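Local coordinates for Phosphoglucomutase/phosphomannomutase family protein (Burkholderia thailandensis, PDB 3UW2), which probably catalyses intramolecular phosphoryl transfer on hexose phosphates, as in other metal-dependent phosphohexose mutases, at residues L270-K275 with A369-I374. Sequence-based numbering, arbitrary orientation.
Sequences LGVVTK and ARLLEI
The edge strand 270-273 of the domain II sheet meets helix 364-375, from the part of the chain assigned by sequence to domain III, through Leu-270, Val-272 and Leu-371, and illustrates how one leucine methyl can meet neighbouring side chains of a strand. The ends of Leu-371 and Val-272 meet head-on, tip to tip. The leucine branch CD2 does the touching: it lies 3.5 Å from Val-272 CG2, a close approach for two methyl carbons, and 4.0 Å from Val-272 CG1, so one methyl faces both branches of the valine. A chi1 of 177° sets CG of Leu-371 opposite the backbone N and carries the branch end out from the helix to the valine. Two residues back along the strand, Leu-270 adds a looser contact, its CD2 4.4 Å from Leu-371 CD2. In the alpha/beta domains of phosphohexose mutases helices cover the sheet faces; here the three touching side chains are buried and apolar, consistent with a junction between the second and third such domains. Phe-261 on the adjoining strand 259-263, together with Leu-288 and Phe-289 of helix 282-296, also packs on Leu-371. The zinc ion bound by Asp-264, Asp-266 and Asp-268, between strands 259-263 and 270-273, lies about 10 Å from the Leu-270 side chain.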
loop_
_atom_site.group_PDB
_atom_site.type_symbol
_atom_site.label_atom_id
_atom_site.label_comp_id
_atom_site.label_asym_id
_atom_site.label_seq_id
_atom_site.Cartn_x
_atom_site.Cartn_y
_atom_site.Cartn_z
ATOM N N LEU A 270 4.436 4.915 2.855
ATOM C CA LEU A 270 5.203 6.012 3.475
ATOM C C LEU A 270 4.309 6.807 4.451
ATOM O O LEU A 270 3.189 7.245 4.073
ATOM C CB LEU A 270 5.724 6.976 2.380
ATOM C CG LEU A 270 6.387 8.295 2.836
ATOM C CD1 LEU A 270 7.765 8.041 3.368
ATOM C CD2 LEU A 270 6.448 9.272 1.658
ATOM N N GLY A 271 4.825 6.967 5.679
ATOM C CA GLY A 271 4.289 7.928 6.683
ATOM C C GLY A 271 5.117 9.208 6.679
ATOM O O GLY A 271 6.348 9.138 6.541
ATOM N N VAL A 272 4.463 10.369 6.865
ATOM C CA VAL A 272 5.083 11.700 6.721
ATOM C C VAL A 272 4.703 12.491 7.941
ATOM O O VAL A 272 3.515 12.621 8.277
ATOM C CB VAL A 272 4.552 12.474 5.448
ATOM C CG1 VAL A 272 5.105 13.911 5.395
ATOM C CG2 VAL A 272 4.871 11.713 4.162
ATOM N N VAL A 273 5.730 13.016 8.606
ATOM C CA VAL A 273 5.597 13.827 9.827
ATOM C C VAL A 273 6.280 15.195 9.599
ATOM O O VAL A 273 7.413 15.269 9.099
ATOM C CB VAL A 273 6.295 13.123 11.064
ATOM C CG1 VAL A 273 6.134 13.921 12.368
ATOM C CG2 VAL A 273 5.733 11.724 11.289
ATOM N N THR A 274 5.607 16.265 9.991
ATOM C CA THR A 274 6.212 17.578 9.952
ATOM C C THR A 274 7.183 17.843 11.128
ATOM O O THR A 274 7.244 17.086 12.099
ATOM C CB THR A 274 5.148 18.708 9.942
ATOM O OG1 THR A 274 4.450 18.691 11.189
ATOM C CG2 THR A 274 4.153 18.477 8.765
ATOM N N LYS A 275 7.917 18.947 11.005
ATOM C CA LYS A 275 8.893 19.405 11.952
ATOM C C LYS A 275 8.227 19.560 13.331
ATOM O O LYS A 275 8.789 19.132 14.372
ATOM C CB LYS A 275 9.413 20.791 11.471
ATOM C CG LYS A 275 10.463 21.482 12.376
ATOM C CD LYS A 275 11.814 20.729 12.370
ATOM C CE LYS A 275 12.822 21.408 13.337
ATOM N NZ LYS A 275 13.962 20.439 13.498
ATOM N N ALA A 369 10.451 10.211 -2.751
ATOM C CA ALA A 369 11.219 11.003 -3.666
ATOM C C ALA A 369 10.330 12.058 -4.339
ATOM O O ALA A 369 10.754 13.216 -4.504
ATOM C CB ALA A 369 11.878 10.084 -4.700
ATOM N N ARG A 370 9.091 11.686 -4.695
ATOM C CA ARG A 370 8.233 12.608 -5.389
ATOM C C ARG A 370 7.845 13.706 -4.403
ATOM O O ARG A 370 7.665 14.842 -4.804
ATOM C CB ARG A 370 6.973 11.910 -5.936
ATOM C CG ARG A 370 7.247 11.025 -7.183
ATOM C CD ARG A 370 7.603 11.868 -8.407
ATOM N NE ARG A 370 6.400 12.604 -8.918
ATOM C CZ ARG A 370 5.631 12.205 -9.931
ATOM N NH1 ARG A 370 5.944 11.099 -10.673
ATOM N NH2 ARG A 370 4.596 12.959 -10.280
ATOM N N LEU A 371 7.698 13.349 -3.122
ATOM C CA LEU A 371 7.298 14.353 -2.082
ATOM C C LEU A 371 8.494 15.335 -1.905
ATOM O O LEU A 371 8.321 16.550 -1.935
ATOM C CB LEU A 371 6.956 13.602 -0.803
ATOM C CG LEU A 371 6.595 14.485 0.402
ATOM C CD1 LEU A 371 5.519 15.478 0.002
ATOM C CD2 LEU A 371 6.153 13.620 1.562
ATOM N N LEU A 372 9.729 14.809 -1.808
ATOM C CA LEU A 372 10.915 15.693 -1.701
ATOM C C LEU A 372 11.052 16.648 -2.928
ATOM O O LEU A 372 11.484 17.780 -2.799
ATOM C CB LEU A 372 12.187 14.864 -1.537
ATOM C CG LEU A 372 12.419 13.987 -0.298
ATOM C CD1 LEU A 372 13.636 13.119 -0.481
ATOM C CD2 LEU A 372 12.624 14.938 0.865
ATOM N N GLU A 373 10.735 16.178 -4.121
ATOM C CA GLU A 373 10.796 17.034 -5.308
ATOM C C GLU A 373 9.938 18.313 -5.122
ATOM O O GLU A 373 10.358 19.423 -5.516
ATOM C CB GLU A 373 10.254 16.258 -6.508
ATOM C CG GLU A 373 10.243 17.062 -7.812
ATOM C CD GLU A 373 9.763 16.207 -8.979
ATOM O OE1 GLU A 373 8.536 15.850 -9.071
ATOM O OE2 GLU A 373 10.624 15.870 -9.788
ATOM N N ILE A 374 8.744 18.125 -4.558
ATOM C CA ILE A 374 7.819 19.207 -4.293
ATOM C C ILE A 374 8.242 20.049 -3.083
ATOM O O ILE A 374 8.298 21.282 -3.193
ATOM C CB ILE A 374 6.390 18.679 -4.083
ATOM C CG1 ILE A 374 5.863 18.011 -5.387
ATOM C CG2 ILE A 374 5.453 19.809 -3.635
ATOM C CD1 ILE A 374 4.589 17.217 -5.236
#